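Local atomic coordinates of aspartate aminotransferase, cytoplasmic (Schizosaccharomyces pombe 972h-, PDB entry 6JPK), a protein that catalyses the pyridoxal 5'-phosphate-dependent, reversible transfer of the amino group between L-aspartate and 2-oxoglutarate, giving oxaloacetate and L-glutamate. Residues V33-G38 with Y374-S379; K54-I59 with A300-E305; F88-H93 with A236-V241; K242-F247 with V270-S275; Q368-R373 with Q399-A404. The protein carries 1 engineered substitution. All blocks are in the same frame, centred on the assembly; numbering follows the deposited sequence.

Contact 1: V33-G38 with Y374-S379; sequences VNMSVG and YHLYFS
M35 lays its terminal methyl over one face of the F378 ring, CE standing 4.0 Å from CD1, while the Y377 ring turns an edge to the backbone of V33, whose O lies near the ring plane. The sulfur of M35 sits obliquely to the F378 ring, 5.3 Å from its centroid, which makes this a Met-aromatic contact; the bends at chi2 and chi3 fold the thioether back so that SD also reaches L376 CB. F378 and M35 lie side by side and point the same way. The backbones pair as a short parallel sheet of two strands, 33-34 with 376-377, in the small domain. V33 N donates to H375 O, Y377 N to V33 O at 3.0 Å, and M35 N to Y377 O at 2.8 Å. V33 and L376 share one side of this ribbon, where V33 CB meets L376 CD2 at 3.9 Å; N34 and Y377 share the other, and the Y377 hydroxyl goes on to D27. The strand ends in an Asx turn: N34 OD1 takes both S36 N, at 2.9 Å, and S36 OG, the hydroxyl approaching in the carbonyl plane on a lone pair. Water 1 donates to M35 O and accepts from S379 N. The turn leads to G38, which probably binds L-aspartate as in related aminotransferases; S36 lies close to R383, probably with the same role.

Contact 2: K54-I59 with A300-E305; sequences KKASKI and ARIAAE
Helices 51-62 and 297-308 cross steeply, their local axes 109° apart in direction and 8.8 Å apart at closest approach, with S57 and I302 as the nearest backbone pair. I302 reaches across with both branches. Its CD1 comes to 3.6 Å from S57 CB, while CG2, the branch anti to the backbone N, meets A56 CB at 4.1 Å. The same A56 methyl faces E305 CB at 4.2 Å. Farther along, I59 and E305 cross at about a right angle, I59 CG2 lying 3.9 Å from E305 OE2. The hydroxyl of S57 turns back into its own helix and donates to K54 O at 2.9 Å, approaching from the same face of that carbonyl as K58 N. L312 of helix 310-340 packs against both I59 and E305. The contact is mainly aliphatic, with the E305 carboxylate at its margin against I59 CG2; with S57 OG engaged in its own helix, the serine presents its CB rather than its oxygen to I302.

Contact 3: F88-H93 with A236-V241; sequences FRPNPH and ALNEFV
L237 meets the loop through its CB, which lies 4.3 Å from F88 CE1. N238 follows and carries the polar part of the contact: its OD1 accepts from N91 ND2 at 3.0 Å, with an N-H...O angle of 160°. The two amides slide past each other in opposite directions and are nearly coplanar, their planes 19° apart, and the donor comes in on a lone pair in the carbonyl plane. The same oxygen lies at the edge of the F88 ring, 3.5 Å from CD1, and P90 CD packs crosswise against this amide. Its ND2 donates to L87 O and S234 O. N238 thus ties helix 235-241, on the flank of the large domain's central mixed sheet, to the type I beta turn F88-N91 that follows helix 77-87. With an alanine here, N91 ND2 would probably keep water 2 but lose its direct protein acceptor and be less firmly oriented, and L87 O and S234 O would lose this donor. The backbone O of N238 also accepts from water 2, which in turn accepts from N91 ND2. At the end of the segment V241 spreads its two methyls: CG2 meets F88 CE1 at 3.8 Å, and CG1, anti to the backbone N (chi1 174°), lies against N91 CG at 3.9 Å. F247, at the start of strand 247-252, packs against both F88 and V241.

Contact 4: K242-F247 with V270-S275; sequences KYNKDF and VAKDAS
An antiparallel hydrogen-bonded pair, F247 with V270, marks where strands 247-252 and 264-270 of the large domain's central sheet lie side by side at one end. V270 N donates almost straight to F247 O at 2.9 Å, while the return bond from F247 N to V270 O is weak. On the shared side of the pair, V270 CG2 lies over one face of the F247 ring, 4.1 Å from its centroid, in a CH-pi contact. The ring takes this place because its CG lies between the backbone N and the carbonyl carbon (chi1 64°). Beyond the pair, K272 bends at chi3 and chi4 to bring NZ to N244 O at 2.6 Å, the donor tilted 32° from the carbonyl plane. Its aliphatic part passes D246, CD lying 3.7 Å from OD1. Water 3 donates to both N244 OD1 and K272 O. The carboxylate of D246 is taken by Y269 and by the backbone of S2 and D3 of the second subunit. K272 NZ thus has a backbone carbonyl as its partner here, 5.5 Å from D246 OD1, and makes a long, weak ion pair with D3 of the second subunit; the charges of K272 and D246 are not in contact but would probably still attract.

Contact 5: Q368-R373 with Q399-A404; sequences QFCQER and QAFNHA
Aromatic contact leads here: F369 drives its edge into the face of H403 in a T-shaped pair, with centroids 4.9 Å apart and planes at 74°. CZ stands over the centre of the imidazole, 3.7 Å from NE2. Both side chains put CG anti to the backbone N, and they cross at about a right angle. R373 adds its guanidinium, standing nearly perpendicular to the imidazole, with NH2 3.7 Å from H403 CE1, while its CG covers one face of the F369 ring. H403 ND1 is hydrogen-bonded to the hydroxyl of Y374, which probably holds the rotation of the imidazole, so a leucine in its place would probably leave that hydroxyl without its partner and the F369 edge without an aromatic face. These groups join helix 364-374 to the C-terminal helix 394-407 in the small domain, the local axes 124° apart in direction and 9.3 Å apart at closest approach. Sulfur and apolar packing fill the inner side. C370 SG lies 3.8 Å from F401 CD1, obliquely to that ring, in a Cys sulfur-aromatic contact. It also touches A404 CB at 3.8 Å and, more distantly, A400 CB. A404 CB in turn meets F369 CD1 at 3.7 Å.

In the fold
From the N terminus, strand 33-34 opens contact 1, whose partner strand 376-377 comes more than 300 residues later; contacts 2, 3 and 4 are all nested inside that loop. Helix 51-62 opens contact 2, closed by helix 297-308, and within it contact 3 ties the turn after helix 77-87 to helix 235-241 before contact 4 pairs strand 247-252 with 264-270. Those two touch through F88, F240, V241, F247 and V270. Contact 5, joining helices 364-374 and 394-407, opens before contact 1 closes and closes after it, and the pair meet through Y374 and L376 in the small domain. Contact 1 lies across the chain's centre from contacts 3 and 4, their centres about 37 and 43 Å away.

Contact 1: V33-G38 with Y374-S379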
# COMPACT_ATOMS: atom_id res chain seq x y z
N VAL A 33 -1.51 14.96 29.23
CA VAL A 33 -0.87 13.73 28.77
C VAL A 33 -1.76 13.10 27.71
O VAL A 33 -2.97 12.97 27.90
CB VAL A 33 -0.63 12.72 29.92
CG1 VAL A 33 0.13 11.47 29.43
CG2 VAL A 33 0.11 13.39 31.09
N ASN A 34 -1.16 12.71 26.58
CA ASN A 34 -1.88 11.97 25.54
C ASN A 34 -1.63 10.48 25.79
O ASN A 34 -0.54 9.97 25.52
CB ASN A 34 -1.44 12.37 24.14
CG ASN A 34 -2.31 11.74 23.05
OD1 ASN A 34 -3.05 10.79 23.31
ND2 ASN A 34 -2.23 12.28 21.85
N MET A 35 -2.64 9.79 26.31
CA MET A 35 -2.52 8.36 26.56
C MET A 35 -3.24 7.53 25.51
O MET A 35 -3.67 6.42 25.79
CB MET A 35 -3.02 8.02 27.96
CG MET A 35 -1.95 8.24 29.01
SD MET A 35 -2.69 8.92 30.48
CE MET A 35 -3.52 7.49 31.13
N SER A 36 -3.38 8.06 24.30
CA SER A 36 -3.99 7.31 23.22
C SER A 36 -3.03 7.08 22.06
O SER A 36 -3.45 6.56 21.02
CB SER A 36 -5.25 8.04 22.72
OG SER A 36 -4.88 9.26 22.10
N VAL A 37 -1.75 7.43 22.21
CA VAL A 37 -0.79 7.34 21.11
C VAL A 37 -0.52 5.87 20.82
O VAL A 37 -0.14 5.11 21.71
CB VAL A 37 0.51 8.12 21.42
CG1 VAL A 37 0.21 9.55 21.84
CG2 VAL A 37 1.39 7.44 22.48
N GLY A 38 -0.74 5.47 19.57
CA GLY A 38 -0.62 4.06 19.23
C GLY A 38 0.74 3.66 18.69
O GLY A 38 0.81 2.83 17.78
N TYR A 374 -7.56 16.23 35.32
CA TYR A 374 -6.13 15.94 35.23
C TYR A 374 -5.58 16.01 33.81
O TYR A 374 -4.39 15.74 33.61
CB TYR A 374 -5.83 14.57 35.85
CG TYR A 374 -6.08 14.55 37.35
CD1 TYR A 374 -7.36 14.36 37.86
CD2 TYR A 374 -5.03 14.75 38.25
CE1 TYR A 374 -7.60 14.36 39.24
CE2 TYR A 374 -5.25 14.76 39.63
CZ TYR A 374 -6.54 14.56 40.12
OH TYR A 374 -6.77 14.55 41.47
N HIS A 375 -6.41 16.37 32.83
CA HIS A 375 -5.97 16.61 31.45
C HIS A 375 -5.31 15.38 30.86
O HIS A 375 -4.33 15.48 30.11
CB HIS A 375 -5.06 17.83 31.40
CG HIS A 375 -5.63 19.00 32.13
ND1 HIS A 375 -6.54 19.86 31.55
CD2 HIS A 375 -5.51 19.40 33.41
CE1 HIS A 375 -6.91 20.77 32.43
NE2 HIS A 375 -6.30 20.51 33.58
N LEU A 376 -5.83 14.20 31.21
CA LEU A 376 -5.42 12.93 30.61
C LEU A 376 -6.39 12.60 29.49
O LEU A 376 -7.60 12.59 29.70
CB LEU A 376 -5.43 11.79 31.62
CG LEU A 376 -4.74 12.04 32.95
CD1 LEU A 376 -4.77 10.76 33.74
CD2 LEU A 376 -3.31 12.52 32.73
N TYR A 377 -5.84 12.27 28.31
CA TYR A 377 -6.63 12.03 27.11
C TYR A 377 -6.49 10.57 26.69
O TYR A 377 -5.41 10.14 26.26
CB TYR A 377 -6.20 13.01 26.01
CG TYR A 377 -6.69 14.41 26.34
CD1 TYR A 377 -5.98 15.24 27.23
CD2 TYR A 377 -7.89 14.87 25.82
CE1 TYR A 377 -6.46 16.50 27.54
CE2 TYR A 377 -8.36 16.11 26.12
CZ TYR A 377 -7.66 16.91 26.99
OH TYR A 377 -8.20 18.14 27.27
N PHE A 378 -7.57 9.80 26.85
CA PHE A 378 -7.59 8.39 26.46
C PHE A 378 -9.05 7.98 26.23
O PHE A 378 -9.98 8.74 26.50
CB PHE A 378 -6.87 7.49 27.48
CG PHE A 378 -7.40 7.57 28.91
CD1 PHE A 378 -7.13 8.66 29.72
CD2 PHE A 378 -8.11 6.50 29.46
CE1 PHE A 378 -7.59 8.71 31.04
CE2 PHE A 378 -8.56 6.54 30.78
CZ PHE A 378 -8.30 7.64 31.57
N SER A 379 -9.21 6.76 25.72
CA SER A 379 -10.50 6.31 25.21
C SER A 379 -11.52 6.10 26.33
O SER A 379 -11.17 5.68 27.43
CB SER A 379 -10.34 5.00 24.43
OG SER A 379 -9.26 5.05 23.51
O HOH W 1 -6.56 5.47 24.77

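Contact 2: K54-I59 with A300-E305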
# COMPACT_ATOMS: atom_id res chain seq x y z
N LYS A 54 18.29 1.98 12.79
CA LYS A 54 19.08 3.08 12.24
C LYS A 54 20.37 2.56 11.64
O LYS A 54 20.76 2.96 10.53
CB LYS A 54 19.38 4.11 13.33
CG LYS A 54 19.96 5.41 12.82
CD LYS A 54 20.26 6.37 13.98
CE LYS A 54 19.05 6.50 14.90
NZ LYS A 54 19.39 7.01 16.27
N LYS A 55 21.05 1.67 12.36
CA LYS A 55 22.27 1.04 11.85
C LYS A 55 22.02 0.30 10.54
O LYS A 55 22.77 0.45 9.57
CB LYS A 55 22.80 0.08 12.93
CG LYS A 55 24.09 -0.65 12.59
CD LYS A 55 24.55 -1.45 13.80
CE LYS A 55 25.89 -2.11 13.55
NZ LYS A 55 26.52 -2.52 14.84
N ALA A 56 20.95 -0.51 10.49
CA ALA A 56 20.64 -1.26 9.27
C ALA A 56 20.35 -0.33 8.09
O ALA A 56 20.78 -0.59 6.96
CB ALA A 56 19.46 -2.21 9.51
N SER A 57 19.62 0.76 8.33
CA SER A 57 19.33 1.65 7.21
C SER A 57 20.59 2.33 6.69
O SER A 57 20.74 2.51 5.48
CB SER A 57 18.24 2.69 7.59
OG SER A 57 18.66 3.57 8.60
N LYS A 58 21.54 2.66 7.58
CA LYS A 58 22.82 3.20 7.12
C LYS A 58 23.60 2.18 6.29
O LYS A 58 24.20 2.54 5.26
CB LYS A 58 23.67 3.63 8.32
CG LYS A 58 23.11 4.82 9.11
CD LYS A 58 23.03 6.08 8.24
CE LYS A 58 22.76 7.32 9.08
NZ LYS A 58 23.79 7.52 10.13
N ILE A 59 23.63 0.93 6.73
CA ILE A 59 24.31 -0.13 5.99
C ILE A 59 23.68 -0.30 4.62
O ILE A 59 24.38 -0.41 3.60
CB ILE A 59 24.30 -1.44 6.80
CG1 ILE A 59 25.21 -1.31 8.02
CG2 ILE A 59 24.75 -2.64 5.92
CD1 ILE A 59 25.01 -2.42 9.06
N ALA A 300 11.32 -2.97 3.87
CA ALA A 300 11.62 -4.38 3.69
C ALA A 300 13.13 -4.62 3.62
O ALA A 300 13.64 -5.60 4.17
CB ALA A 300 10.94 -4.92 2.43
N ARG A 301 13.85 -3.73 2.93
CA ARG A 301 15.30 -3.87 2.89
C ARG A 301 15.89 -3.78 4.28
O ARG A 301 16.80 -4.53 4.63
CB ARG A 301 15.91 -2.80 1.97
CG ARG A 301 15.62 -2.98 0.48
CD ARG A 301 16.34 -1.91 -0.38
NE ARG A 301 15.99 -0.56 0.05
CZ ARG A 301 15.28 0.32 -0.67
NH1 ARG A 301 14.84 0.02 -1.90
NH2 ARG A 301 15.03 1.52 -0.16
N ILE A 302 15.36 -2.88 5.11
CA ILE A 302 15.89 -2.70 6.46
C ILE A 302 15.64 -3.95 7.29
O ILE A 302 16.56 -4.48 7.93
CB ILE A 302 15.27 -1.45 7.12
CG1 ILE A 302 15.85 -0.18 6.50
CG2 ILE A 302 15.49 -1.46 8.63
CD1 ILE A 302 15.12 1.09 6.94
N ALA A 303 14.40 -4.44 7.26
CA ALA A 303 14.03 -5.63 8.03
C ALA A 303 14.81 -6.84 7.57
O ALA A 303 15.29 -7.63 8.39
CB ALA A 303 12.51 -5.87 7.90
N ALA A 304 14.97 -7.01 6.25
CA ALA A 304 15.74 -8.14 5.76
C ALA A 304 17.19 -8.03 6.22
O ALA A 304 17.83 -9.04 6.54
CB ALA A 304 15.67 -8.23 4.23
N GLU A 305 17.73 -6.81 6.26
CA GLU A 305 19.12 -6.65 6.69
C GLU A 305 19.30 -7.12 8.13
O GLU A 305 20.21 -7.89 8.44
CB GLU A 305 19.57 -5.20 6.52
CG GLU A 305 21.06 -5.02 6.55
CD GLU A 305 21.75 -5.67 5.34
OE1 GLU A 305 21.11 -5.83 4.26
OE2 GLU A 305 22.94 -6.03 5.48

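Contact 3: F88-H93 with A236-V241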
# COMPACT_ATOMS: atom_id res chain seq x y z
N PHE A 88 8.54 -18.71 12.83
CA PHE A 88 8.50 -20.16 12.95
C PHE A 88 9.89 -20.72 13.25
O PHE A 88 10.28 -21.77 12.72
CB PHE A 88 7.94 -20.80 11.67
CG PHE A 88 6.49 -20.45 11.40
CD1 PHE A 88 5.48 -20.86 12.27
CD2 PHE A 88 6.13 -19.72 10.28
CE1 PHE A 88 4.14 -20.54 12.04
CE2 PHE A 88 4.79 -19.40 10.03
CZ PHE A 88 3.80 -19.81 10.92
N ARG A 89 10.64 -20.06 14.12
CA ARG A 89 11.96 -20.59 14.48
C ARG A 89 11.89 -22.02 15.02
O ARG A 89 12.76 -22.83 14.64
CB ARG A 89 12.67 -19.64 15.46
CG ARG A 89 12.80 -18.19 14.93
CD ARG A 89 14.12 -17.50 15.33
NE ARG A 89 14.15 -17.13 16.74
CZ ARG A 89 15.25 -16.76 17.40
NH1 ARG A 89 16.43 -16.71 16.79
NH2 ARG A 89 15.16 -16.44 18.69
N PRO A 90 10.91 -22.42 15.85
CA PRO A 90 10.81 -23.84 16.23
C PRO A 90 10.34 -24.76 15.12
O PRO A 90 10.33 -25.98 15.33
CB PRO A 90 9.80 -23.83 17.38
CG PRO A 90 9.74 -22.39 17.85
CD PRO A 90 9.95 -21.59 16.61
N ASN A 91 9.93 -24.26 13.95
CA ASN A 91 9.38 -25.11 12.89
C ASN A 91 9.98 -24.75 11.53
O ASN A 91 9.26 -24.40 10.59
CB ASN A 91 7.86 -24.99 12.86
CG ASN A 91 7.20 -25.73 14.00
OD1 ASN A 91 7.27 -26.94 14.07
ND2 ASN A 91 6.54 -25.00 14.90
N PRO A 92 11.31 -24.86 11.38
CA PRO A 92 11.93 -24.49 10.09
C PRO A 92 11.49 -25.37 8.93
O PRO A 92 11.65 -24.96 7.77
CB PRO A 92 13.43 -24.64 10.37
CG PRO A 92 13.51 -25.66 11.48
CD PRO A 92 12.30 -25.39 12.34
N HIS A 93 10.93 -26.56 9.20
CA HIS A 93 10.50 -27.44 8.11
C HIS A 93 9.37 -26.84 7.28
O HIS A 93 9.20 -27.23 6.12
CB HIS A 93 10.04 -28.80 8.67
CG HIS A 93 8.74 -28.72 9.40
ND1 HIS A 93 8.64 -28.26 10.70
CD2 HIS A 93 7.48 -29.03 9.02
CE1 HIS A 93 7.38 -28.29 11.08
NE2 HIS A 93 6.65 -28.75 10.08
N ALA A 236 2.05 -19.20 20.46
CA ALA A 236 0.73 -19.70 20.06
C ALA A 236 0.72 -20.15 18.61
O ALA A 236 0.12 -21.18 18.29
CB ALA A 236 -0.34 -18.62 20.30
N LEU A 237 1.35 -19.37 17.72
CA LEU A 237 1.52 -19.76 16.33
C LEU A 237 2.17 -21.12 16.19
O LEU A 237 1.71 -21.97 15.42
CB LEU A 237 2.41 -18.74 15.60
CG LEU A 237 1.78 -17.70 14.72
CD1 LEU A 237 0.83 -16.87 15.55
CD2 LEU A 237 2.90 -16.86 14.12
N ASN A 238 3.29 -21.32 16.89
CA ASN A 238 4.04 -22.55 16.73
C ASN A 238 3.34 -23.72 17.40
O ASN A 238 3.50 -24.87 16.96
CB ASN A 238 5.46 -22.35 17.25
CG ASN A 238 6.30 -21.53 16.29
OD1 ASN A 238 6.76 -22.03 15.26
ND2 ASN A 238 6.47 -20.26 16.58
N GLU A 239 2.56 -23.45 18.44
CA GLU A 239 1.78 -24.54 19.02
C GLU A 239 0.72 -25.02 18.04
O GLU A 239 0.49 -26.23 17.91
CB GLU A 239 1.14 -24.08 20.33
CG GLU A 239 0.68 -25.24 21.22
CD GLU A 239 1.84 -26.09 21.76
OE1 GLU A 239 3.02 -25.66 21.71
OE2 GLU A 239 1.55 -27.20 22.25
N PHE A 240 0.08 -24.08 17.33
CA PHE A 240 -0.97 -24.46 16.39
C PHE A 240 -0.42 -25.29 15.25
O PHE A 240 -1.14 -26.15 14.72
CB PHE A 240 -1.68 -23.21 15.87
CG PHE A 240 -2.96 -23.51 15.13
CD1 PHE A 240 -4.10 -23.88 15.82
CD2 PHE A 240 -3.01 -23.45 13.75
CE1 PHE A 240 -5.28 -24.18 15.14
CE2 PHE A 240 -4.19 -23.75 13.06
CZ PHE A 240 -5.32 -24.11 13.76
N VAL A 241 0.85 -25.10 14.88
CA VAL A 241 1.45 -25.89 13.80
C VAL A 241 1.35 -27.38 14.08
O VAL A 241 1.18 -28.19 13.15
CB VAL A 241 2.92 -25.47 13.57
CG1 VAL A 241 3.60 -26.41 12.55
CG2 VAL A 241 3.01 -24.02 13.11
O HOH W 2 5.67 -26.49 17.57

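Contact 4: K242-F247 with V270-S275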
# COMPACT_ATOMS: atom_id res chain seq x y z
N LYS A 242 1.44 -27.78 15.35
CA LYS A 242 1.38 -29.19 15.73
C LYS A 242 0.11 -29.88 15.28
O LYS A 242 0.10 -31.11 15.16
CB LYS A 242 1.49 -29.32 17.25
CG LYS A 242 2.73 -28.68 17.85
CD LYS A 242 2.74 -28.85 19.37
CE LYS A 242 4.05 -28.38 19.97
NZ LYS A 242 4.02 -28.49 21.46
N TYR A 243 -0.97 -29.14 15.03
CA TYR A 243 -2.25 -29.75 14.70
C TYR A 243 -2.41 -30.05 13.21
O TYR A 243 -3.41 -30.67 12.84
CB TYR A 243 -3.39 -28.86 15.19
CG TYR A 243 -3.35 -28.59 16.67
CD1 TYR A 243 -3.00 -27.35 17.16
CD2 TYR A 243 -3.66 -29.59 17.59
CE1 TYR A 243 -2.95 -27.09 18.52
CE2 TYR A 243 -3.63 -29.33 18.96
CZ TYR A 243 -3.26 -28.08 19.41
OH TYR A 243 -3.20 -27.82 20.76
N ASN A 244 -1.48 -29.61 12.37
CA ASN A 244 -1.46 -29.94 10.93
C ASN A 244 -2.76 -29.51 10.24
O ASN A 244 -3.37 -30.28 9.48
CB ASN A 244 -1.17 -31.43 10.73
CG ASN A 244 -0.56 -31.76 9.35
OD1 ASN A 244 0.15 -30.95 8.74
ND2 ASN A 244 -0.86 -32.97 8.86
N LYS A 245 -3.20 -28.28 10.51
CA LYS A 245 -4.27 -27.62 9.77
C LYS A 245 -3.69 -26.41 9.05
O LYS A 245 -2.92 -25.65 9.64
CB LYS A 245 -5.42 -27.17 10.71
CG LYS A 245 -6.03 -28.32 11.53
CD LYS A 245 -7.25 -28.95 10.85
CE LYS A 245 -8.49 -28.08 11.06
NZ LYS A 245 -9.79 -28.56 10.47
N ASP A 246 -4.05 -26.19 7.79
CA ASP A 246 -3.55 -24.97 7.17
C ASP A 246 -4.22 -23.76 7.82
O ASP A 246 -5.33 -23.85 8.36
CB ASP A 246 -3.73 -24.98 5.63
CG ASP A 246 -5.09 -25.50 5.15
OD1 ASP A 246 -5.63 -26.49 5.71
OD2 ASP A 246 -5.59 -24.96 4.12
N PHE A 247 -3.51 -22.63 7.82
CA PHE A 247 -3.99 -21.42 8.49
C PHE A 247 -3.25 -20.22 7.92
O PHE A 247 -2.31 -20.36 7.13
CB PHE A 247 -3.83 -21.52 10.02
CG PHE A 247 -2.38 -21.61 10.50
CD1 PHE A 247 -1.66 -22.79 10.40
CD2 PHE A 247 -1.76 -20.51 11.09
CE1 PHE A 247 -0.33 -22.88 10.85
CE2 PHE A 247 -0.43 -20.58 11.55
CZ PHE A 247 0.28 -21.77 11.43
N VAL A 270 0.04 -20.85 5.57
CA VAL A 270 0.83 -22.01 5.95
C VAL A 270 0.11 -23.23 5.40
O VAL A 270 -0.83 -23.74 6.01
CB VAL A 270 1.02 -22.11 7.47
CG1 VAL A 270 1.91 -23.31 7.82
CG2 VAL A 270 1.60 -20.81 8.02
N ALA A 271 0.55 -23.70 4.23
CA ALA A 271 -0.12 -24.78 3.53
C ALA A 271 0.25 -26.14 4.11
O ALA A 271 1.25 -26.30 4.81
CB ALA A 271 0.24 -24.75 2.04
N LYS A 272 -0.58 -27.14 3.81
CA LYS A 272 -0.22 -28.50 4.15
C LYS A 272 0.75 -29.10 3.14
O LYS A 272 1.42 -30.09 3.46
CB LYS A 272 -1.47 -29.38 4.26
CG LYS A 272 -2.34 -29.03 5.46
CD LYS A 272 -3.69 -29.68 5.36
CE LYS A 272 -3.61 -31.16 5.66
NZ LYS A 272 -3.52 -31.39 7.11
N ASP A 273 0.85 -28.55 1.94
CA ASP A 273 1.80 -29.05 0.96
C ASP A 273 2.15 -27.94 -0.02
O ASP A 273 1.43 -26.95 -0.16
CB ASP A 273 1.25 -30.28 0.22
CG ASP A 273 -0.11 -30.03 -0.36
OD1 ASP A 273 -0.20 -29.21 -1.30
OD2 ASP A 273 -1.09 -30.66 0.13
N ALA A 274 3.28 -28.15 -0.71
CA ALA A 274 3.82 -27.14 -1.61
C ALA A 274 2.86 -26.85 -2.76
O ALA A 274 2.75 -25.71 -3.22
CB ALA A 274 5.18 -27.59 -2.16
N SER A 275 2.18 -27.89 -3.25
CA SER A 275 1.23 -27.72 -4.34
C SER A 275 0.16 -26.68 -4.01
O SER A 275 -0.09 -25.75 -4.79
CB SER A 275 0.58 -29.07 -4.66
OG SER A 275 -0.35 -28.91 -5.71
O HOH W 3 1.27 -31.54 5.83

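Contact 5: Q368-R373 with Q399-A404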
# COMPACT_ATOMS: atom_id res chain seq x y z
N GLN A 368 -13.77 10.55 31.80
CA GLN A 368 -14.08 11.96 31.60
C GLN A 368 -13.58 12.81 32.77
O GLN A 368 -13.11 13.93 32.57
CB GLN A 368 -15.60 12.15 31.41
CG GLN A 368 -16.01 13.58 31.07
CD GLN A 368 -15.55 14.00 29.68
OE1 GLN A 368 -15.33 13.16 28.80
NE2 GLN A 368 -15.38 15.30 29.48
N PHE A 369 -13.70 12.29 34.00
CA PHE A 369 -13.15 12.99 35.16
C PHE A 369 -11.64 13.17 35.03
O PHE A 369 -11.11 14.25 35.30
CB PHE A 369 -13.50 12.19 36.42
CG PHE A 369 -13.15 12.87 37.72
CD1 PHE A 369 -11.89 12.70 38.29
CD2 PHE A 369 -14.09 13.64 38.41
CE1 PHE A 369 -11.56 13.31 39.51
CE2 PHE A 369 -13.78 14.25 39.62
CZ PHE A 369 -12.51 14.09 40.17
N CYS A 370 -10.94 12.11 34.60
CA CYS A 370 -9.50 12.22 34.37
C CYS A 370 -9.18 13.27 33.31
O CYS A 370 -8.19 14.00 33.43
CB CYS A 370 -8.94 10.87 33.93
SG CYS A 370 -8.87 9.62 35.21
N GLN A 371 -10.00 13.35 32.26
CA GLN A 371 -9.75 14.33 31.22
C GLN A 371 -9.94 15.75 31.73
O GLN A 371 -9.09 16.62 31.50
CB GLN A 371 -10.66 14.06 30.01
CG GLN A 371 -10.28 14.90 28.80
CD GLN A 371 -11.26 14.77 27.66
OE1 GLN A 371 -11.92 15.73 27.29
NE2 GLN A 371 -11.35 13.58 27.08
N GLU A 372 -11.04 16.01 32.44
CA GLU A 372 -11.36 17.38 32.84
C GLU A 372 -10.53 17.86 34.02
O GLU A 372 -10.15 19.03 34.07
CB GLU A 372 -12.86 17.49 33.16
CG GLU A 372 -13.73 17.37 31.92
CD GLU A 372 -15.21 17.35 32.23
OE1 GLU A 372 -15.60 17.64 33.39
OE2 GLU A 372 -15.99 17.04 31.31
N ARG A 373 -10.24 16.99 34.98
CA ARG A 373 -9.53 17.43 36.18
C ARG A 373 -8.03 17.16 36.14
O ARG A 373 -7.29 17.81 36.89
CB ARG A 373 -10.12 16.76 37.42
CG ARG A 373 -11.63 17.01 37.60
CD ARG A 373 -11.90 18.36 38.23
NE ARG A 373 -11.25 18.47 39.54
CZ ARG A 373 -11.81 18.10 40.70
NH1 ARG A 373 -13.04 17.60 40.73
NH2 ARG A 373 -11.13 18.24 41.84
N GLN A 399 -2.31 9.45 40.40
CA GLN A 399 -3.11 10.31 41.26
C GLN A 399 -4.47 10.57 40.65
O GLN A 399 -5.48 10.60 41.37
CB GLN A 399 -2.37 11.62 41.52
CG GLN A 399 -1.12 11.49 42.38
CD GLN A 399 -1.41 11.50 43.87
OE1 GLN A 399 -2.51 11.88 44.30
NE2 GLN A 399 -0.43 11.08 44.67
N ALA A 400 -4.52 10.77 39.32
CA ALA A 400 -5.78 10.97 38.62
C ALA A 400 -6.69 9.75 38.75
O ALA A 400 -7.88 9.89 39.07
CB ALA A 400 -5.53 11.26 37.14
N PHE A 401 -6.15 8.56 38.45
CA PHE A 401 -6.93 7.34 38.56
C PHE A 401 -7.45 7.16 39.98
O PHE A 401 -8.63 6.85 40.19
CB PHE A 401 -6.09 6.12 38.14
CG PHE A 401 -5.83 6.01 36.65
CD1 PHE A 401 -6.13 7.05 35.78
CD2 PHE A 401 -5.29 4.85 36.12
CE1 PHE A 401 -5.88 6.95 34.42
CE2 PHE A 401 -5.03 4.74 34.75
CZ PHE A 401 -5.34 5.79 33.90
N ASN A 402 -6.57 7.34 40.97
CA ASN A 402 -6.98 7.19 42.36
C ASN A 402 -8.15 8.11 42.68
O ASN A 402 -9.17 7.68 43.23
CB ASN A 402 -5.80 7.48 43.29
CG ASN A 402 -6.18 7.46 44.76
OD1 ASN A 402 -6.56 6.43 45.30
ND2 ASN A 402 -6.08 8.62 45.41
N HIS A 403 -8.03 9.38 42.31
CA HIS A 403 -9.09 10.35 42.59
C HIS A 403 -10.37 9.98 41.85
O HIS A 403 -11.46 9.99 42.44
CB HIS A 403 -8.61 11.74 42.19
CG HIS A 403 -9.48 12.86 42.68
ND1 HIS A 403 -9.14 14.18 42.51
CD2 HIS A 403 -10.66 12.84 43.34
CE1 HIS A 403 -10.09 14.94 43.03
NE2 HIS A 403 -11.03 14.15 43.54
N ALA A 404 -10.26 9.64 40.57
CA ALA A 404 -11.44 9.34 39.76
C ALA A 404 -12.21 8.14 40.32
O ALA A 404 -13.44 8.17 40.43
CB ALA A 404 -11.02 9.08 38.31